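PDB 5JVV: beta-1,3-glucosyltransferase from Paecilomyces sp. J18, which belongs to the carbohydrate-active enzymes and probably has the GH16-type jelly-roll fold, in which two curved beta sheets pack against each other. Local coordinates for residues G137-T142 with G233-P238; T151-C156 with G161-V166. All blocks are in the same frame, centred on the assembly; numbering follows the deposited sequence.

Contact 1 of 2, residues G137-T142 with G233-P238; sequences GNCEIT and GKEFKP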
ATOM      1  N   GLY A 137      14.523 -14.668  -6.779  1.00 15.29           N
ATOM      2  CA  GLY A 137      15.231 -15.834  -6.279  1.00 18.54           C
ATOM      3  C   GLY A 137      14.431 -16.695  -5.324  1.00 17.44           C
ATOM      4  O   GLY A 137      13.396 -16.275  -4.812  1.00 13.83           O
ATOM      5  N   ASN A 138      14.916 -17.912  -5.085  1.00 17.47           N
ATOM      6  CA  ASN A 138      14.333 -18.789  -4.074  1.00 16.50           C
ATOM      7  C   ASN A 138      14.539 -18.207  -2.684  1.00 14.29           C
ATOM      8  O   ASN A 138      15.672 -18.070  -2.217  1.00 17.72           O
ATOM      9  CB  ASN A 138      14.989 -20.174  -4.123  1.00 19.50           C
ATOM     10  CG  ASN A 138      14.942 -20.801  -5.504  1.00 32.38           C
ATOM     11  OD1 ASN A 138      15.939 -21.347  -5.982  1.00 38.02           O
ATOM     12  ND2 ASN A 138      13.787 -20.722  -6.155  1.00 31.54           N
ATOM     13  N   CYS A 139      13.434 -17.857  -2.029  1.00 11.79           N
ATOM     14  CA  CYS A 139      13.476 -17.223  -0.717  1.00 10.72           C
ATOM     15  C   CYS A 139      12.326 -17.758   0.112  1.00 11.22           C
ATOM     16  O   CYS A 139      11.161 -17.547  -0.242  1.00 11.93           O
ATOM     17  CB  CYS A 139      13.293 -15.703  -0.859  1.00 12.12           C
ATOM     18  SG  CYS A 139      14.622 -14.810  -1.682  1.00 14.22           S
ATOM     19  N   GLU A 140      12.644 -18.444   1.200  1.00  9.24           N
ATOM     20  CA  GLU A 140      11.644 -18.879   2.171  1.00 13.60           C
ATOM     21  C   GLU A 140      11.818 -18.055   3.437  1.00 11.91           C
ATOM     22  O   GLU A 140      12.915 -18.008   4.003  1.00 11.94           O
ATOM     23  CB  GLU A 140      11.826 -20.368   2.506  1.00 12.91           C
ATOM     24  CG  GLU A 140      10.840 -20.897   3.558  1.00 11.55           C
ATOM     25  CD  GLU A 140      11.235 -22.244   4.162  1.00 13.00           C
ATOM     26  OE1 GLU A 140      10.585 -22.658   5.155  1.00 18.23           O
ATOM     27  OE2 GLU A 140      12.191 -22.892   3.671  1.00 13.44           O
ATOM     28  N   ILE A 141      10.755 -17.398   3.895  1.00 11.19           N
ATOM     29  CA  ILE A 141      10.838 -16.647   5.149  1.00 10.32           C
ATOM     30  C   ILE A 141      10.614 -17.598   6.326  1.00 13.69           C
ATOM     31  O   ILE A 141       9.734 -18.469   6.284  1.00 14.83           O
ATOM     32  CB  ILE A 141       9.872 -15.437   5.197  1.00  9.25           C
ATOM     33  CG1 ILE A 141       8.421 -15.852   4.922  1.00 12.21           C
ATOM     34  CG2 ILE A 141      10.278 -14.395   4.167  1.00 10.59           C
ATOM     35  CD1 ILE A 141       7.435 -14.693   5.168  1.00 13.94           C
ATOM     36  N   THR A 142      11.431 -17.455   7.363  1.00 11.93           N
ATOM     37  CA  THR A 142      11.451 -18.421   8.461  1.00 14.82           C
ATOM     38  C   THR A 142      11.506 -17.753   9.836  1.00 20.01           C
ATOM     39  O   THR A 142      11.950 -18.367  10.813  1.00 19.02           O
ATOM     40  CB  THR A 142      12.655 -19.380   8.343  1.00 15.18           C
ATOM     41  OG1 THR A 142      13.881 -18.630   8.393  1.00 15.20           O
ATOM     42  CG2 THR A 142      12.602 -20.167   7.034  1.00 15.06           C
ATOM     43  N   GLY A 233      17.058  -8.803   1.159  1.00 12.72           N
ATOM     44  CA  GLY A 233      17.259  -7.441   0.687  1.00 11.62           C
ATOM     45  C   GLY A 233      18.131  -7.320  -0.550  1.00 13.69           C
ATOM     46  O   GLY A 233      18.167  -6.257  -1.180  1.00 15.22           O
ATOM     47  N   LYS A 234      18.839  -8.395  -0.905  1.00 13.87           N
ATOM     48  CA  LYS A 234      19.649  -8.396  -2.119  1.00 11.64           C
ATOM     49  C   LYS A 234      18.808  -8.777  -3.333  1.00 14.52           C
ATOM     50  O   LYS A 234      19.278  -8.739  -4.473  1.00 16.79           O
ATOM     51  CB  LYS A 234      20.836  -9.356  -1.993  1.00 12.99           C
ATOM     52  CG  LYS A 234      21.950  -8.898  -1.072  1.00 16.35           C
ATOM     53  CD  LYS A 234      23.150  -9.835  -1.226  1.00 16.85           C
ATOM     54  CE  LYS A 234      24.236  -9.554  -0.209  1.00 28.45           C
ATOM     55  NZ  LYS A 234      25.469 -10.344  -0.522  1.00 33.79           N
ATOM     56  N   GLU A 235      17.554  -9.137  -3.084  1.00 12.98           N
ATOM     57  CA  GLU A 235      16.619  -9.453  -4.161  1.00 12.25           C
ATOM     58  C   GLU A 235      16.086  -8.230  -4.886  1.00 14.22           C
ATOM     59  O   GLU A 235      15.423  -8.353  -5.921  1.00 14.34           O
ATOM     60  CB  GLU A 235      15.434 -10.250  -3.616  1.00 13.79           C
ATOM     61  CG  GLU A 235      15.795 -11.641  -3.145  1.00 11.70           C
ATOM     62  CD  GLU A 235      16.235 -12.564  -4.278  1.00 13.56           C
ATOM     63  OE1 GLU A 235      17.139 -13.393  -4.041  1.00 17.73           O
ATOM     64  OE2 GLU A 235      15.677 -12.464  -5.394  1.00 15.25           O
ATOM     65  N   PHE A 236      16.367  -7.053  -4.342  1.00 14.91           N
ATOM     66  CA  PHE A 236      15.796  -5.824  -4.868  1.00 13.14           C
ATOM     67  C   PHE A 236      16.851  -4.801  -5.243  1.00 14.21           C
ATOM     68  O   PHE A 236      17.768  -4.517  -4.464  1.00 15.55           O
ATOM     69  CB  PHE A 236      14.807  -5.232  -3.851  1.00 12.71           C
ATOM     70  CG  PHE A 236      13.710  -6.182  -3.478  1.00 11.62           C
ATOM     71  CD1 PHE A 236      12.637  -6.377  -4.329  1.00 10.62           C
ATOM     72  CD2 PHE A 236      13.772  -6.916  -2.301  1.00 11.49           C
ATOM     73  CE1 PHE A 236      11.632  -7.290  -4.011  1.00 12.37           C
ATOM     74  CE2 PHE A 236      12.762  -7.819  -1.968  1.00 10.77           C
ATOM     75  CZ  PHE A 236      11.695  -8.002  -2.827  1.00 13.66           C
ATOM     76  N   LYS A 237      16.727  -4.264  -6.443  1.00 15.08           N
ATOM     77  CA  LYS A 237      17.450  -3.100  -6.854  1.00 16.52           C
ATOM     78  C   LYS A 237      16.834  -1.829  -6.258  1.00 13.35           C
ATOM     79  O   LYS A 237      15.843  -1.935  -5.674  1.00 15.26           O
ATOM     80  CB  LYS A 237      17.462  -3.049  -8.332  1.00 17.89           C
ATOM     81  CG  LYS A 237      18.288  -4.193  -8.767  1.00 22.71           C
ATOM     82  CD  LYS A 237      18.305  -4.348 -10.210  1.00 34.33           C
ATOM     83  CE  LYS A 237      19.333  -5.376 -10.556  1.00 36.52           C
ATOM     84  NZ  LYS A 237      19.207  -5.213 -11.962  1.00 41.72           N
ATOM     85  N   PRO A 238      17.434  -0.671  -6.430  1.00 17.15           N
ATOM     86  CA  PRO A 238      16.784   0.520  -5.866  1.00 13.02           C
ATOM     87  C   PRO A 238      15.315   0.602  -6.319  1.00 11.36           C
ATOM     88  O   PRO A 238      15.010   0.294  -7.476  1.00 13.59           O
ATOM     89  CB  PRO A 238      17.616   1.672  -6.441  1.00 14.43           C
ATOM     90  CG  PRO A 238      18.991   1.071  -6.623  1.00 17.46           C
ATOM     91  CD  PRO A 238      18.731  -0.346  -7.062  1.00 16.19           C
TER
HETATM   92  O   HOH W   1      17.443 -16.195  -3.837  1.00 24.43           O
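The one direct hydrogen bond between residues 137-142 and 233-238 runs from G137 N to E235 OE2, at 2.8 Å. Its N-H...O angle of 154° indicates a fairly straight bond, but the donor sits 41° out of the carboxylate plane, so the amide comes to OE2 from above the flat group. The second oxygen is used as well, through a water that donates to E235 OE1 at 2.8 Å and to N138 O at 3.0 Å. Both protons of that water are thereby spent, one on each segment, and each carboxylate oxygen has a donor, an environment that would be expected to favour the ionised form of E235.

The backbones themselves stay apart, the closest CA pair being G137 and E235 at 6.9 Å, and the interface buries just 118 Å² in total, nearly all of it on G137, C139 and E235, so the glutamate side chain does the bridging. The chain bends about the CB-CG bond (chi2 -67°), which brings the carboxylate beside the sulfur of C139: E235 CG lies 3.7 Å from C139 SG, and OE1 is equally distant from it. C139 SG is anti to its own carbonyl carbon, on the side where it is bonded to C230, three residues ahead of G233. In what is probably a GH16-type jelly-roll sandwich, the disulfide thus joins the loop after strand 130-134 to the loop that leads into strand 240-247, and E235 packs next to that covalent link. The two loops also meet through backbone hydrogen bonding of E140 with T229 and of T142 with K227.

At the root of the glutamate, E235 CB lies 3.9 Å above one face of the F236 ring, offset toward the rim.

Contact 2 of 2, residues T151-C156 with G161-V166; sequences TTSNQC and GPAGCV
A classic beta bulge marks the hairpin formed by strands 150-153 and 165-168: T152 and S153 both face V166. V166 O accepts T152 N at 2.8 Å, with an N-H...O angle of 158°, and also S153 N at 3.4 Å, a weak bond. The return bond, V166 N to S153 O at 2.9 Å, completes the antiparallel hydrogen-bonded pair.

S153 was modelled in two conformers. In the one described, chi1 of 170° swings OG away from its own amide and over to the second segment, where it donates to G164 O at 2.7 Å in the carbonyl plane; with the second conformer present, the occupancy of this bond is doubtful. The T152 side chain crosses that of V166 at a slant, its OG1 only 3.2 Å from V166 CG1, a tight polar-apolar approach.

C156, beyond the end of strand 150-153, is joined through SG to SG of C165, the first residue of strand 165-168, at 2.0 Å, with a C-S-S-C torsion of 92°, close to the relaxed value for a disulfide. Nearer the turn, a water donates to C156 O at 3.0 Å and to G161 O at the same distance.

On its other edge, strand 165-168 pairs with strand 130-134, where V166 packs on V132. Together the paired strands, the two residues, T152 and S153, set opposite V166, and the cystine define a disulfide-closed beta hairpin with a classic bulge.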
ATOM      1  N   THR A 151       2.457 -15.495   9.363  1.00 15.26           N
ATOM      2  CA  THR A 151       2.821 -15.883   8.000  1.00 13.20           C
ATOM      3  C   THR A 151       1.782 -16.849   7.439  1.00 13.88           C
ATOM      4  O   THR A 151       1.483 -17.875   8.066  1.00 16.34           O
ATOM      5  CB  THR A 151       4.196 -16.566   7.956  1.00 12.85           C
ATOM      6  OG1 THR A 151       5.202 -15.654   8.425  1.00 14.54           O
ATOM      7  CG2 THR A 151       4.512 -17.000   6.531  1.00 14.31           C
ATOM      8  N   THR A 152       1.208 -16.506   6.285  1.00 14.23           N
ATOM      9  CA  THR A 152       0.223 -17.381   5.638  1.00 13.85           C
ATOM     10  C   THR A 152       0.771 -18.064   4.387  1.00 16.60           C
ATOM     11  O   THR A 152       0.192 -19.026   3.897  1.00 16.57           O
ATOM     12  CB  THR A 152      -1.089 -16.634   5.314  1.00 19.84           C
ATOM     13  OG1 THR A 152      -0.808 -15.511   4.477  1.00 18.19           O
ATOM     14  CG2 THR A 152      -1.750 -16.142   6.585  1.00 19.39           C
ATOM     15  N   SER A 153       1.880 -17.552   3.866  1.00 14.36           N
ATOM     16  CA  SER A 153       2.586 -18.176   2.752  0.59 14.95           C
ATOM     17  C   SER A 153       4.066 -17.867   2.915  1.00 17.20           C
ATOM     18  O   SER A 153       4.432 -16.695   3.029  1.00 14.77           O
ATOM     19  CB  SER A 153       2.073 -17.621   1.421  0.59 18.99           C
ATOM     20  OG  SER A 153       2.898 -18.033   0.346  0.59 20.26           O
ATOM     21  N   ASN A 154       4.915 -18.891   2.931  1.00 13.64           N
ATOM     22  CA  ASN A 154       6.331 -18.658   3.215  1.00 11.83           C
ATOM     23  C   ASN A 154       7.318 -18.629   2.042  1.00 12.30           C
ATOM     24  O   ASN A 154       8.492 -18.365   2.252  1.00 13.77           O
ATOM     25  CB  ASN A 154       6.845 -19.601   4.312  1.00 19.13           C
ATOM     26  CG  ASN A 154       6.823 -21.056   3.898  1.00 22.68           C
ATOM     27  OD1 ASN A 154       6.574 -21.385   2.740  1.00 24.42           O
ATOM     28  ND2 ASN A 154       7.076 -21.939   4.853  1.00 28.00           N
ATOM     29  N   GLN A 155       6.865 -18.896   0.821  1.00 10.85           N
ATOM     30  CA  GLN A 155       7.764 -18.843  -0.338  1.00 10.95           C
ATOM     31  C   GLN A 155       7.553 -17.569  -1.145  1.00 14.36           C
ATOM     32  O   GLN A 155       6.470 -17.344  -1.685  1.00 14.17           O
ATOM     33  CB  GLN A 155       7.568 -20.068  -1.238  1.00 11.76           C
ATOM     34  CG  GLN A 155       7.873 -21.395  -0.551  1.00 11.32           C
ATOM     35  CD  GLN A 155       9.362 -21.650  -0.372  1.00 11.93           C
ATOM     36  OE1 GLN A 155      10.203 -20.977  -0.970  1.00 14.49           O
ATOM     37  NE2 GLN A 155       9.691 -22.653   0.433  1.00 12.79           N
ATOM     38  N   CYS A 156       8.593 -16.742  -1.236  1.00 11.39           N
ATOM     39  CA  CYS A 156       8.493 -15.450  -1.915  1.00 13.02           C
ATOM     40  C   CYS A 156       8.625 -15.497  -3.431  1.00 14.60           C
ATOM     41  O   CYS A 156       8.155 -14.593  -4.110  1.00 12.57           O
ATOM     42  CB  CYS A 156       9.546 -14.476  -1.380  1.00 14.53           C
ATOM     43  SG  CYS A 156       9.631 -14.289   0.402  1.00 12.29           S
ATOM     44  N   GLY A 161       5.420 -19.683  -7.101  1.00 23.41           N
ATOM     45  CA  GLY A 161       3.990 -19.451  -7.173  1.00 26.47           C
ATOM     46  C   GLY A 161       3.638 -17.978  -7.189  1.00 27.17           C
ATOM     47  O   GLY A 161       4.497 -17.127  -6.933  1.00 24.19           O
ATOM     48  N   PRO A 162       2.367 -17.663  -7.477  1.00 27.31           N
ATOM     49  CA  PRO A 162       1.921 -16.273  -7.624  1.00 22.41           C
ATOM     50  C   PRO A 162       1.627 -15.553  -6.303  1.00 23.95           C
ATOM     51  O   PRO A 162       1.576 -14.326  -6.286  1.00 24.20           O
ATOM     52  CB  PRO A 162       0.631 -16.411  -8.440  1.00 26.45           C
ATOM     53  CG  PRO A 162       0.093 -17.744  -8.047  1.00 25.35           C
ATOM     54  CD  PRO A 162       1.299 -18.626  -7.813  1.00 26.48           C
ATOM     55  N   ALA A 163       1.438 -16.302  -5.221  1.00 25.78           N
ATOM     56  CA  ALA A 163       1.056 -15.705  -3.945  1.00 24.09           C
ATOM     57  C   ALA A 163       2.164 -14.846  -3.343  1.00 16.00           C
ATOM     58  O   ALA A 163       1.888 -13.833  -2.699  1.00 16.06           O
ATOM     59  CB  ALA A 163       0.632 -16.781  -2.959  1.00 25.94           C
ATOM     60  N   GLY A 164       3.413 -15.255  -3.549  1.00 18.25           N
ATOM     61  CA  GLY A 164       4.526 -14.612  -2.868  1.00 15.73           C
ATOM     62  C   GLY A 164       4.515 -15.011  -1.405  1.00 12.76           C
ATOM     63  O   GLY A 164       3.738 -15.881  -1.007  1.00 15.60           O
ATOM     64  N   CYS A 165       5.389 -14.412  -0.596  1.00 10.72           N
ATOM     65  CA  CYS A 165       5.379 -14.685   0.833  1.00 10.72           C
ATOM     66  C   CYS A 165       4.565 -13.618   1.551  1.00 13.82           C
ATOM     67  O   CYS A 165       4.820 -12.418   1.414  1.00 13.24           O
ATOM     68  CB  CYS A 165       6.799 -14.803   1.404  1.00 12.11           C
ATOM     69  SG  CYS A 165       7.890 -13.422   1.005  1.00 12.85           S
ATOM     70  N   VAL A 166       3.570 -14.075   2.299  1.00 11.76           N
ATOM     71  CA  VAL A 166       2.528 -13.207   2.825  1.00 11.48           C
ATOM     72  C   VAL A 166       2.497 -13.304   4.337  1.00 10.22           C
ATOM     73  O   VAL A 166       2.495 -14.406   4.890  1.00 10.81           O
ATOM     74  CB  VAL A 166       1.155 -13.648   2.289  1.00 15.48           C
ATOM     75  CG1 VAL A 166       0.050 -12.825   2.923  1.00 14.97           C
ATOM     76  CG2 VAL A 166       1.121 -13.563   0.759  1.00 14.84           C
TER
HETATM   77  O   HOH W   2       5.439 -17.523  -4.066  1.00 18.19           O
HETATM   78  O   HOH W   3       5.791 -14.600  -5.978  1.00 17.17           O

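In the fold
From the N terminus, the chain leaves strand 130-134 of the mixed sheet and enters residues 137-142, the first half of contact 1. It then forms strand 150-153 and turns back into strand 165-168, so contact 2 closes a short loop. Next it builds strands 184-190, 195-201 and 224-226 of the other sheet before reaching 233-238, which closes contact 1 just ahead of strand 240-247. Contact 2 is therefore nested inside the long loop of contact 1. Their centres are 12 Å apart, and residues 137-142 also lie along 151-156: C139 O to C156 N (2.9 Å) and I141 N to N154 O (3.0 Å) are probable hydrogen bonds.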